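Local structure of transcription regulator PadR N-terminal domain-containing protein (3L9F) at residues Q36-I41 against K110-S115; L42-K47 against N56-N61; Q60-Y65 against S164-I169; E154-K159 against K192-V197. The protein probably acts as a dimeric PadR-family transcription regulator that binds DNA through a winged-helix N-terminal domain, and it can also bind a metal ion. All blocks are in the same frame, centred on the assembly; numbering follows the deposited sequence.

The contacts run from the presumed DNA-binding domain to the C-terminal helices. Contacts 1 and 2, with centres 11 Å apart, both use helix 37-44: contact 1 joins it to helix 107-118, contact 2 to helix 52-62. Contact 3, centred 12 Å from contact 2, shares Gln-60 and Asn-61 with it and joins the C-terminal part of helix 52-62 to helix 142-172. Earlier in that helix, contact 4, centred 15 Å away and about 31 Å from the centre of contact 1, pairs it with helix 178-202. In sequence, contact 2 falls within contact 1, contact 3 alternates with contacts 1 and 4, and contact 4 follows contacts 1 and 2. The presumed winged-helix domain and helical hairpin both touch the second subunit.

Contact 1: residues Q36-I41 against K110-S115; sequences QGKDII and KKELAS
A salt bridge between Lys-38 and Glu-112, with Leu-113 CD1 resting on the backbone carbonyl of Asp-39, joins the start of helix 37-44 to helix 107-118. Lys-38 NZ donates to Glu-112 OE2 over 2.6 Å, coming in on the syn side of the carboxylate and 22° out of its plane. The two side chains meet at about a right angle. The lysine gets there through a kinked chain: CG lies between the backbone N and the carbonyl carbon (chi1 62°), and bends further along swing the ammonium toward the glutamate. In the winged-helix fold expected of PadR regulators, the pair joins the helix after the presumed wing to the first helix of the domain. Leu-113 brings CD1 to 4.1 Å from Asp-39 O, and its side chain also packs on Ser-46. Asp-39 OD2 is turned the other way, accepting the backbone N-H of the N-cap residue Gln-36 on its anti lone pair. Asp-39 OD1 remains 4.7 Å from Glu-112 OE2, a like-charge approach that the nearby ammonium of Lys-38 would be expected to soften. Asp-39 also packs on Met-132 of the second subunit.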
loop_
_atom_site.group_PDB
_atom_site.type_symbol
_atom_site.label_atom_id
_atom_site.label_comp_id
_atom_site.label_asym_id
_atom_site.label_seq_id
_atom_site.Cartn_x
_atom_site.Cartn_y
_atom_site.Cartn_z
ATOM N N GLN A 36 8.570 -7.957 2.651
ATOM C CA GLN A 36 7.819 -9.212 2.581
ATOM C C GLN A 36 7.078 -9.585 3.876
ATOM O O GLN A 36 7.432 -9.126 4.977
ATOM C CB GLN A 36 8.747 -10.357 2.155
ATOM N N GLY A 37 6.050 -10.421 3.724
ATOM C CA GLY A 37 5.318 -10.956 4.856
ATOM C C GLY A 37 6.241 -11.697 5.811
ATOM O O GLY A 37 6.062 -11.645 7.027
ATOM N N LYS A 38 7.234 -12.387 5.259
ATOM C CA LYS A 38 8.163 -13.160 6.075
ATOM C C LYS A 38 8.865 -12.292 7.117
ATOM O O LYS A 38 9.123 -12.739 8.232
ATOM C CB LYS A 38 9.202 -13.875 5.200
ATOM C CG LYS A 38 10.087 -12.930 4.402
ATOM C CD LYS A 38 11.566 -13.271 4.539
ATOM C CE LYS A 38 11.897 -14.578 3.844
ATOM N NZ LYS A 38 13.356 -14.695 3.565
ATOM N N ASP A 39 9.170 -11.049 6.756
ATOM C CA ASP A 39 9.928 -10.183 7.647
ATOM C C ASP A 39 9.053 -9.674 8.785
ATOM O O ASP A 39 9.495 -9.584 9.934
ATOM C CB ASP A 39 10.536 -9.010 6.874
ATOM C CG ASP A 39 11.344 -9.466 5.672
ATOM O OD1 ASP A 39 12.325 -10.210 5.872
ATOM O OD2 ASP A 39 10.987 -9.087 4.534
ATOM N N ILE A 40 7.816 -9.327 8.476
ATOM C CA ILE A 40 6.957 -8.836 9.539
ATOM C C ILE A 40 6.568 -9.985 10.480
ATOM O O ILE A 40 6.399 -9.777 11.689
ATOM C CB ILE A 40 5.727 -8.108 9.000
ATOM C CG1 ILE A 40 4.951 -7.470 10.157
ATOM C CG2 ILE A 40 4.870 -9.056 8.206
ATOM C CD1 ILE A 40 4.028 -6.369 9.713
ATOM N N ILE A 41 6.461 -11.198 9.943
ATOM C CA ILE A 41 6.145 -12.340 10.795
ATOM C C ILE A 41 7.302 -12.657 11.731
ATOM O O ILE A 41 7.090 -12.926 12.911
ATOM C CB ILE A 41 5.708 -13.583 9.980
ATOM C CG1 ILE A 41 4.308 -13.349 9.404
ATOM C CG2 ILE A 41 5.706 -14.834 10.863
ATOM C CD1 ILE A 41 3.957 -14.260 8.258
ATOM N N LYS A 110 16.120 -15.435 14.110
ATOM C CA LYS A 110 16.518 -14.199 14.772
ATOM C C LYS A 110 17.614 -13.518 13.959
ATOM O O LYS A 110 17.610 -12.300 13.803
ATOM C CB LYS A 110 17.031 -14.470 16.191
ATOM C CG LYS A 110 15.966 -14.818 17.219
ATOM C CD LYS A 110 16.628 -15.300 18.514
ATOM C CE LYS A 110 15.623 -15.581 19.621
ATOM N NZ LYS A 110 16.292 -16.234 20.789
ATOM N N LYS A 111 18.547 -14.320 13.446
ATOM C CA LYS A 111 19.615 -13.819 12.576
ATOM C C LYS A 111 19.040 -13.111 11.356
ATOM O O LYS A 111 19.515 -12.042 10.962
ATOM C CB LYS A 111 20.532 -14.965 12.118
ATOM C CG LYS A 111 21.698 -14.523 11.232
ATOM N N GLU A 112 18.017 -13.712 10.759
ATOM C CA GLU A 112 17.425 -13.169 9.547
ATOM C C GLU A 112 16.722 -11.850 9.817
ATOM O O GLU A 112 16.773 -10.929 9.003
ATOM C CB GLU A 112 16.445 -14.162 8.935
ATOM C CG GLU A 112 15.669 -13.599 7.765
ATOM C CD GLU A 112 15.332 -14.648 6.724
ATOM O OE1 GLU A 112 16.093 -15.633 6.606
ATOM O OE2 GLU A 112 14.315 -14.479 6.014
ATOM N N LEU A 113 16.045 -11.772 10.954
ATOM C CA LEU A 113 15.390 -10.541 11.367
ATOM C C LEU A 113 16.433 -9.452 11.589
ATOM O O LEU A 113 16.299 -8.342 11.081
ATOM C CB LEU A 113 14.594 -10.781 12.650
ATOM C CG LEU A 113 13.843 -9.562 13.172
ATOM C CD1 LEU A 113 12.879 -9.042 12.100
ATOM C CD2 LEU A 113 13.105 -9.907 14.471
ATOM N N ALA A 114 17.479 -9.776 12.343
ATOM C CA ALA A 114 18.541 -8.807 12.627
ATOM C C ALA A 114 19.136 -8.275 11.329
ATOM O O ALA A 114 19.340 -7.078 11.183
ATOM C CB ALA A 114 19.626 -9.430 13.502
ATOM N N SER A 115 19.399 -9.176 10.385
ATOM C CA SER A 115 19.931 -8.790 9.085
ATOM C C SER A 115 18.971 -7.852 8.386
ATOM O O SER A 115 19.362 -6.805 7.880
ATOM C CB SER A 115 20.165 -10.024 8.213
ATOM O OG SER A 115 21.095 -10.899 8.829
#

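Contact 2: residues L42-K47 against N56-N61; sequences LGILSK and NDILQN
Ile-44 and Ile-58 adopt nearly the same torsions, chi1 -72° and -67°, with CG1 beside the backbone N and CG2 anti to it; because the two side chains slide past each other in opposite directions, the branch of one meets the end of the other. Ile-44 CD1 thus lies 3.8 Å from Ile-58 CG2, and Ile-58 CD1 lies 3.8 Å from Ile-44 CG2. The reciprocal fit is completed by Ile-44 CG1, 3.9 Å from Ile-58 CG2. Leu-59 adds a looser touch at the side of this pair, its CB 4.4 Å from Ile-44 CD1. Leu-63, beyond the end of the segment, reaches both isoleucines, and Arg-50 packs on Ile-58 while its NE hydrogen-bonds to Ile-44 O, so the apolar pair is bordered by a polar strand residue.

No hydrogen bond crosses between the two segments. Within 42-47 the chain is held by Gly-43 O, which accepts twice: from Ser-46 OG at 2.8 Å, a donor tilted 19° from the carbonyl plane, and from Ser-46 N at 3.1 Å. In the other segment a wider pi-type turn occupies 58-61, and Ile-58 O probably accepts a hydrogen bond from Leu-63 N. This mainly isoleucine packing between the first two helices, 37-44 and 52-62, is consistent with the core of the three-helix part of a winged-helix domain, in which helix 74-83 would be the third and Ile-58 lies toward the margin.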
loop_
_atom_site.group_PDB
_atom_site.type_symbol
_atom_site.label_atom_id
_atom_site.label_comp_id
_atom_site.label_asym_id
_atom_site.label_seq_id
_atom_site.Cartn_x
_atom_site.Cartn_y
_atom_site.Cartn_z
ATOM N N LEU A 42 8.530 -12.612 11.220
ATOM C CA LEU A 42 9.682 -12.804 12.098
ATOM C C LEU A 42 9.708 -11.731 13.170
ATOM O O LEU A 42 10.055 -12.005 14.321
ATOM C CB LEU A 42 10.988 -12.773 11.311
ATOM C CG LEU A 42 11.238 -14.052 10.529
ATOM C CD1 LEU A 42 12.522 -13.896 9.710
ATOM C CD2 LEU A 42 11.337 -15.218 11.504
ATOM N N GLY A 43 9.354 -10.509 12.786
ATOM C CA GLY A 43 9.223 -9.429 13.752
ATOM C C GLY A 43 8.223 -9.751 14.854
ATOM O O GLY A 43 8.508 -9.566 16.048
ATOM N N ILE A 44 7.047 -10.233 14.456
ATOM C CA ILE A 44 6.008 -10.597 15.414
ATOM C C ILE A 44 6.483 -11.706 16.343
ATOM O O ILE A 44 6.189 -11.691 17.539
ATOM C CB ILE A 44 4.726 -11.046 14.696
ATOM C CG1 ILE A 44 4.034 -9.843 14.065
ATOM C CG2 ILE A 44 3.787 -11.747 15.659
ATOM C CD1 ILE A 44 2.939 -10.209 13.121
ATOM N N LEU A 45 7.248 -12.647 15.794
ATOM C CA LEU A 45 7.745 -13.775 16.580
ATOM C C LEU A 45 9.071 -13.489 17.290
ATOM O O LEU A 45 9.621 -14.367 17.946
ATOM C CB LEU A 45 7.886 -15.017 15.697
ATOM C CG LEU A 45 6.564 -15.587 15.196
ATOM C CD1 LEU A 45 6.808 -16.731 14.222
ATOM C CD2 LEU A 45 5.733 -16.059 16.388
ATOM N N SER A 46 9.595 -12.274 17.190
ATOM C CA SER A 46 10.905 -12.031 17.795
ATOM C C SER A 46 10.892 -12.214 19.311
ATOM O O SER A 46 11.819 -12.791 19.872
ATOM C CB SER A 46 11.467 -10.652 17.427
ATOM O OG SER A 46 10.631 -9.616 17.904
ATOM N N LYS A 47 9.839 -11.728 19.965
ATOM C CA LYS A 47 9.805 -11.676 21.428
ATOM C C LYS A 47 9.004 -12.787 22.113
ATOM O O LYS A 47 9.178 -13.018 23.310
ATOM C CB LYS A 47 9.269 -10.323 21.903
ATOM C CG LYS A 47 10.174 -9.138 21.622
ATOM C CD LYS A 47 9.506 -7.857 22.106
ATOM C CE LYS A 47 10.300 -6.617 21.729
ATOM N NZ LYS A 47 9.638 -5.375 22.221
ATOM N N ASN A 56 -2.183 -13.924 13.608
ATOM C CA ASN A 56 -3.167 -13.345 12.715
ATOM C C ASN A 56 -3.837 -12.133 13.354
ATOM O O ASN A 56 -4.074 -11.131 12.690
ATOM C CB ASN A 56 -4.200 -14.393 12.331
ATOM C CG ASN A 56 -5.244 -13.856 11.384
ATOM O OD1 ASN A 56 -4.962 -13.606 10.212
ATOM N ND2 ASN A 56 -6.459 -13.671 11.887
ATOM N N ASP A 57 -4.148 -12.234 14.649
ATOM C CA ASP A 57 -4.768 -11.130 15.371
ATOM C C ASP A 57 -3.848 -9.906 15.309
ATOM O O ASP A 57 -4.293 -8.797 14.996
ATOM C CB ASP A 57 -5.030 -11.546 16.824
ATOM C CG ASP A 57 -5.877 -10.547 17.599
ATOM O OD1 ASP A 57 -6.284 -9.501 17.051
ATOM O OD2 ASP A 57 -6.143 -10.833 18.782
ATOM N N ILE A 58 -2.564 -10.117 15.593
ATOM C CA ILE A 58 -1.590 -9.028 15.560
ATOM C C ILE A 58 -1.520 -8.408 14.169
ATOM O O ILE A 58 -1.608 -7.198 14.029
ATOM C CB ILE A 58 -0.204 -9.498 15.980
ATOM C CG1 ILE A 58 -0.241 -9.874 17.469
ATOM C CG2 ILE A 58 0.841 -8.401 15.714
ATOM C CD1 ILE A 58 0.960 -10.632 17.958
ATOM N N LEU A 59 -1.370 -9.246 13.151
ATOM C CA LEU A 59 -1.214 -8.743 11.786
ATOM C C LEU A 59 -2.474 -8.035 11.292
ATOM O O LEU A 59 -2.388 -6.924 10.764
ATOM C CB LEU A 59 -0.818 -9.872 10.832
ATOM C CG LEU A 59 -0.446 -9.426 9.424
ATOM C CD1 LEU A 59 0.874 -8.658 9.476
ATOM C CD2 LEU A 59 -0.334 -10.635 8.519
ATOM N N GLN A 60 -3.640 -8.656 11.475
ATOM C CA GLN A 60 -4.892 -8.055 11.007
ATOM C C GLN A 60 -5.339 -6.853 11.823
ATOM O O GLN A 60 -5.859 -5.892 11.269
ATOM C CB GLN A 60 -6.031 -9.078 10.988
ATOM C CG GLN A 60 -5.789 -10.259 10.071
ATOM C CD GLN A 60 -5.640 -9.830 8.625
ATOM O OE1 GLN A 60 -6.512 -9.154 8.075
ATOM N NE2 GLN A 60 -4.538 -10.218 8.002
ATOM N N ASN A 61 -5.154 -6.907 13.138
ATOM C CA ASN A 61 -5.797 -5.930 14.016
ATOM C C ASN A 61 -4.865 -4.928 14.681
ATOM O O ASN A 61 -5.309 -3.871 15.124
ATOM C CB ASN A 61 -6.634 -6.643 15.076
ATOM C CG ASN A 61 -7.708 -7.525 14.471
ATOM O OD1 ASN A 61 -7.874 -8.684 14.866
ATOM N ND2 ASN A 61 -8.430 -6.992 13.489
#

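Contact 3: residues Q60-Y65 against S164-I169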
loop_
_atom_site.group_PDB
_atom_site.type_symbol
_atom_site.label_atom_id
_atom_site.label_comp_id
_atom_site.label_asym_id
_atom_site.label_seq_id
_atom_site.Cartn_x
_atom_site.Cartn_y
_atom_site.Cartn_z
ATOM N N GLN A 60 -3.640 -8.656 11.475
ATOM C CA GLN A 60 -4.892 -8.055 11.007
ATOM C C GLN A 60 -5.339 -6.853 11.823
ATOM O O GLN A 60 -5.859 -5.892 11.269
ATOM C CB GLN A 60 -6.031 -9.078 10.988
ATOM C CG GLN A 60 -5.789 -10.259 10.071
ATOM C CD GLN A 60 -5.640 -9.830 8.625
ATOM O OE1 GLN A 60 -6.512 -9.154 8.075
ATOM N NE2 GLN A 60 -4.538 -10.218 8.002
ATOM N N ASN A 61 -5.154 -6.907 13.138
ATOM C CA ASN A 61 -5.797 -5.930 14.016
ATOM C C ASN A 61 -4.865 -4.928 14.681
ATOM O O ASN A 61 -5.309 -3.871 15.124
ATOM C CB ASN A 61 -6.634 -6.643 15.076
ATOM C CG ASN A 61 -7.708 -7.525 14.471
ATOM O OD1 ASN A 61 -7.874 -8.684 14.866
ATOM N ND2 ASN A 61 -8.430 -6.992 13.489
ATOM N N GLN A 62 -3.582 -5.254 14.770
ATOM C CA GLN A 62 -2.660 -4.374 15.465
ATOM C C GLN A 62 -1.719 -3.657 14.510
ATOM O O GLN A 62 -1.519 -2.451 14.621
ATOM C CB GLN A 62 -1.850 -5.154 16.500
ATOM C CG GLN A 62 -2.700 -5.732 17.628
ATOM C CD GLN A 62 -1.848 -6.192 18.797
ATOM O OE1 GLN A 62 -0.672 -6.520 18.625
ATOM N NE2 GLN A 62 -2.423 -6.185 19.997
ATOM N N LEU A 63 -1.159 -4.398 13.563
ATOM C CA LEU A 63 -0.100 -3.858 12.718
ATOM C C LEU A 63 -0.607 -3.413 11.350
ATOM O O LEU A 63 0.166 -2.981 10.500
ATOM C CB LEU A 63 1.021 -4.890 12.563
ATOM C CG LEU A 63 1.573 -5.484 13.869
ATOM C CD1 LEU A 63 2.865 -6.263 13.608
ATOM C CD2 LEU A 63 1.801 -4.401 14.922
ATOM N N SER A 64 -1.910 -3.493 11.134
ATOM C CA SER A 64 -2.446 -3.158 9.824
ATOM C C SER A 64 -2.259 -1.690 9.400
ATOM O O SER A 64 -2.468 -1.358 8.229
ATOM C CB SER A 64 -3.920 -3.546 9.739
ATOM O OG SER A 64 -4.695 -2.780 10.643
ATOM N N TYR A 65 -1.897 -0.807 10.327
ATOM C CA TYR A 65 -1.696 0.593 9.939
ATOM C C TYR A 65 -0.385 0.785 9.181
ATOM O O TYR A 65 -0.168 1.838 8.575
ATOM C CB TYR A 65 -1.785 1.563 11.127
ATOM C CG TYR A 65 -0.676 1.437 12.144
ATOM C CD1 TYR A 65 -0.692 0.411 13.080
ATOM C CD2 TYR A 65 0.383 2.348 12.180
ATOM C CE1 TYR A 65 0.300 0.287 14.027
ATOM C CE2 TYR A 65 1.390 2.232 13.123
ATOM C CZ TYR A 65 1.342 1.192 14.048
ATOM O OH TYR A 65 2.320 1.036 15.005
ATOM N N SER A 164 -6.288 3.883 17.443
ATOM C CA SER A 164 -6.401 4.652 18.682
ATOM C C SER A 164 -6.560 3.745 19.905
ATOM O O SER A 164 -5.951 3.985 20.955
ATOM C CB SER A 164 -7.569 5.630 18.596
ATOM O OG SER A 164 -7.264 6.673 17.689
ATOM N N GLU A 165 -7.373 2.702 19.761
ATOM C CA GLU A 165 -7.593 1.751 20.852
ATOM C C GLU A 165 -6.322 0.954 21.188
ATOM O O GLU A 165 -6.025 0.708 22.357
ATOM C CB GLU A 165 -8.771 0.825 20.539
ATOM C CG GLU A 165 -10.117 1.560 20.498
ATOM C CD GLU A 165 -11.300 0.648 20.174
ATOM O OE1 GLU A 165 -11.073 -0.520 19.788
ATOM O OE2 GLU A 165 -12.460 1.108 20.295
ATOM N N ASN A 166 -5.559 0.559 20.173
ATOM C CA ASN A 166 -4.289 -0.113 20.443
ATOM C C ASN A 166 -3.262 0.825 21.079
ATOM O O ASN A 166 -2.498 0.433 21.961
ATOM C CB ASN A 166 -3.739 -0.787 19.177
ATOM C CG ASN A 166 -4.422 -2.106 18.881
ATOM O OD1 ASN A 166 -4.489 -2.985 19.749
ATOM N ND2 ASN A 166 -4.948 -2.250 17.665
ATOM N N LEU A 167 -3.257 2.078 20.649
ATOM C CA LEU A 167 -2.328 3.038 21.224
ATOM C C LEU A 167 -2.596 3.147 22.727
ATOM O O LEU A 167 -1.671 3.091 23.544
ATOM C CB LEU A 167 -2.499 4.403 20.567
ATOM C CG LEU A 167 -1.795 5.568 21.262
ATOM C CD1 LEU A 167 -0.277 5.424 21.222
ATOM C CD2 LEU A 167 -2.212 6.886 20.638
ATOM N N GLU A 168 -3.872 3.293 23.076
ATOM C CA GLU A 168 -4.271 3.455 24.471
ATOM C C GLU A 168 -3.876 2.240 25.298
ATOM O O GLU A 168 -3.291 2.385 26.371
ATOM C CB GLU A 168 -5.778 3.697 24.573
ATOM C CG GLU A 168 -6.275 3.899 26.007
ATOM C CD GLU A 168 -7.726 4.375 26.091
ATOM O OE1 GLU A 168 -8.272 4.412 27.217
ATOM O OE2 GLU A 168 -8.315 4.712 25.038
ATOM N N ILE A 169 -4.189 1.044 24.790
ATOM C CA ILE A 169 -3.884 -0.208 25.494
ATOM C C ILE A 169 -2.389 -0.433 25.652
ATOM O O ILE A 169 -1.908 -0.750 26.747
ATOM C CB ILE A 169 -4.499 -1.431 24.785
ATOM C CG1 ILE A 169 -6.017 -1.426 24.941
ATOM C CG2 ILE A 169 -3.926 -2.730 25.342
ATOM C CD1 ILE A 169 -6.719 -2.394 24.010
HETATM O O HOH W 1 -3.508 -0.731 15.379
#
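Gln-62 O and Asn-166 ND2 are joined by one water molecule, which donates to the carbonyl over 2.7 Å and accepts from the amide over 3.1 Å. The bridge lies where the presumed winged-helix domain, at the C-terminal part of helix 52-62 and the turn after it, meets the long C-terminal helix 142-172, within a predicted coiled coil. Asn-166 has CG anti to the carbonyl carbon (chi1 -79°), which, with CB directed toward segment 60-65, places its amide against Asn-61 and Gln-62. Its ND2 also lies 3.0 Å from Asn-61 O, a carbonyl that Arg-162 NH1 approaches in a weak hydrogen bond. Beside it, the extended Gln-62 chain crosses Asn-166 at about a right angle, and the two amide planes are turned 81° apart. Their meeting is loose: Gln-62 NE2 stands 3.8 Å from Asn-166 OD1, and the aliphatic part of the glutamine rests nearby, with CG 3.9 Å from the same oxygen. Trp-170, one turn further along helix 142-172, packs on Gln-62 as well. Ser-64 OG, hydrogen-bonded to Arg-162 NH1, adds a second tie between the same parts. Gln-62 O, besides receiving the water, sits at the edge of the Tyr-65 ring, in the ring plane.

Contact 4: residues E154-K159 against K192-V197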
loop_
_atom_site.group_PDB
_atom_site.type_symbol
_atom_site.label_atom_id
_atom_site.label_comp_id
_atom_site.label_asym_id
_atom_site.label_seq_id
_atom_site.Cartn_x
_atom_site.Cartn_y
_atom_site.Cartn_z
ATOM N N GLU A 154 -15.902 5.948 6.190
ATOM C CA GLU A 154 -16.172 4.943 7.218
ATOM C C GLU A 154 -14.988 4.001 7.425
ATOM O O GLU A 154 -14.683 3.607 8.554
ATOM C CB GLU A 154 -17.439 4.159 6.887
ATOM C CG GLU A 154 -18.683 5.023 6.903
ATOM C CD GLU A 154 -19.902 4.305 6.352
ATOM O OE1 GLU A 154 -19.791 3.101 6.022
ATOM O OE2 GLU A 154 -20.974 4.948 6.251
ATOM N N ARG A 155 -14.310 3.641 6.342
ATOM C CA ARG A 155 -13.148 2.778 6.468
ATOM C C ARG A 155 -12.052 3.471 7.263
ATOM O O ARG A 155 -11.405 2.849 8.116
ATOM C CB ARG A 155 -12.643 2.315 5.100
ATOM C CG ARG A 155 -13.474 1.179 4.517
ATOM C CD ARG A 155 -12.799 0.545 3.307
ATOM N NE ARG A 155 -12.699 1.488 2.202
ATOM C CZ ARG A 155 -13.604 1.602 1.231
ATOM N NH1 ARG A 155 -14.679 0.820 1.228
ATOM N NH2 ARG A 155 -13.436 2.497 0.267
ATOM N N LYS A 156 -11.854 4.762 7.003
ATOM C CA LYS A 156 -10.844 5.521 7.730
ATOM C C LYS A 156 -11.232 5.626 9.197
ATOM O O LYS A 156 -10.380 5.558 10.076
ATOM C CB LYS A 156 -10.653 6.916 7.139
ATOM C CG LYS A 156 -10.144 6.920 5.695
ATOM C CD LYS A 156 -8.715 6.391 5.619
ATOM C CE LYS A 156 -8.129 6.618 4.234
ATOM N NZ LYS A 156 -8.943 7.639 3.513
ATOM N N GLU A 157 -12.520 5.786 9.467
ATOM C CA GLU A 157 -12.962 5.880 10.855
ATOM C C GLU A 157 -12.691 4.589 11.614
ATOM O O GLU A 157 -12.220 4.620 12.762
ATOM C CB GLU A 157 -14.433 6.292 10.925
ATOM C CG GLU A 157 -14.616 7.793 10.782
ATOM C CD GLU A 157 -16.046 8.205 10.502
ATOM O OE1 GLU A 157 -16.841 7.349 10.063
ATOM O OE2 GLU A 157 -16.369 9.396 10.711
ATOM N N GLU A 158 -12.959 3.456 10.963
ATOM C CA GLU A 158 -12.700 2.149 11.552
ATOM C C GLU A 158 -11.214 1.970 11.865
ATOM O O GLU A 158 -10.850 1.454 12.924
ATOM C CB GLU A 158 -13.155 1.039 10.609
ATOM C CG GLU A 158 -13.778 -0.167 11.312
ATOM C CD GLU A 158 -12.890 -0.763 12.398
ATOM O OE1 GLU A 158 -13.013 -0.343 13.572
ATOM O OE2 GLU A 158 -12.078 -1.661 12.080
ATOM N N LYS A 159 -10.355 2.390 10.942
ATOM C CA LYS A 159 -8.909 2.246 11.158
ATOM C C LYS A 159 -8.392 3.173 12.254
ATOM O O LYS A 159 -7.541 2.786 13.051
ATOM C CB LYS A 159 -8.130 2.464 9.858
ATOM C CG LYS A 159 -8.397 1.381 8.824
ATOM C CD LYS A 159 -7.761 1.722 7.480
ATOM C CE LYS A 159 -8.067 0.654 6.444
ATOM N NZ LYS A 159 -7.391 0.956 5.155
ATOM N N LYS A 192 -6.324 10.590 9.421
ATOM C CA LYS A 192 -7.126 11.776 9.693
ATOM C C LYS A 192 -7.064 12.810 8.571
ATOM O O LYS A 192 -8.070 13.450 8.254
ATOM C CB LYS A 192 -6.727 12.394 11.027
ATOM C CG LYS A 192 -7.060 11.492 12.215
ATOM C CD LYS A 192 -6.577 12.093 13.527
ATOM C CE LYS A 192 -6.919 11.179 14.699
ATOM N NZ LYS A 192 -6.168 11.556 15.928
ATOM N N SER A 193 -5.890 12.972 7.970
ATOM C CA SER A 193 -5.723 13.988 6.930
ATOM C C SER A 193 -6.522 13.641 5.681
ATOM O O SER A 193 -7.151 14.503 5.074
ATOM C CB SER A 193 -4.244 14.186 6.586
ATOM O OG SER A 193 -3.674 12.982 6.100
ATOM N N THR A 194 -6.499 12.373 5.294
ATOM C CA THR A 194 -7.211 11.956 4.098
ATOM C C THR A 194 -8.726 11.912 4.371
ATOM O O THR A 194 -9.532 12.306 3.527
ATOM C CB THR A 194 -6.696 10.597 3.603
ATOM O OG1 THR A 194 -6.786 9.649 4.668
ATOM C CG2 THR A 194 -5.215 10.715 3.172
ATOM N N LYS A 195 -9.113 11.467 5.562
ATOM C CA LYS A 195 -10.530 11.493 5.940
ATOM C C LYS A 195 -11.056 12.921 5.846
ATOM O O LYS A 195 -12.154 13.162 5.325
ATOM C CB LYS A 195 -10.728 10.972 7.362
ATOM C CG LYS A 195 -12.184 11.004 7.819
ATOM C CD LYS A 195 -12.376 10.286 9.144
ATOM C CE LYS A 195 -11.851 11.099 10.327
ATOM N NZ LYS A 195 -12.834 12.127 10.787
ATOM N N LYS A 196 -10.255 13.864 6.334
ATOM C CA LYS A 196 -10.610 15.282 6.283
ATOM C C LYS A 196 -10.827 15.796 4.859
ATOM O O LYS A 196 -11.774 16.543 4.593
ATOM C CB LYS A 196 -9.538 16.109 6.987
ATOM C CG LYS A 196 -9.859 17.582 7.072
ATOM C CD LYS A 196 -9.355 18.179 8.377
ATOM C CE LYS A 196 -9.842 19.613 8.538
ATOM N NZ LYS A 196 -11.309 19.753 8.259
ATOM N N VAL A 197 -9.954 15.397 3.942
ATOM C CA VAL A 197 -10.106 15.787 2.541
ATOM C C VAL A 197 -11.454 15.339 2.001
ATOM O O VAL A 197 -12.156 16.096 1.325
ATOM C CB VAL A 197 -8.977 15.206 1.666
ATOM C CG1 VAL A 197 -9.355 15.284 0.202
ATOM C CG2 VAL A 197 -7.667 15.939 1.937
#
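Lys-156 NZ and Thr-194 OG1 form a weak hydrogen bond of 3.2 Å across an antiparallel helical hairpin. Its two arms, helices 142-172 and 178-202, run at 155° to each other here, with the axes of the short segments 9.6 Å apart. The weak bond is a minor share of what satisfies either group. The lysine ammonium has stronger partners in Glu-152 OE2, with which it forms a salt bridge, and in Tyr-186 OH of the second subunit, so residues of both chains hold it. The single hydrogen of Thr-194 OG1 can go to Gln-190 O or Tyr-191 O of its own helix, or be divided between them, while the oxygen accepts the weak lysine bond. Bends at chi2 and chi4 bring the lysine end across the threonine at about a right angle, with Lys-156 CE 3.3 Å from Thr-194 OG1.

Next to this polar pair the helices meet through aliphatic carbons, with Lys-156 CB 4.1 Å from Lys-195 CB. Lys-195 NZ forms a salt bridge with Glu-199; Glu-157 OE2, 4.5 Å from Lys-195 NZ, adds at most a longer-range attraction. What Glu-157 does touch is the lysine's chain, its CG resting 3.7 Å from Lys-195 CD.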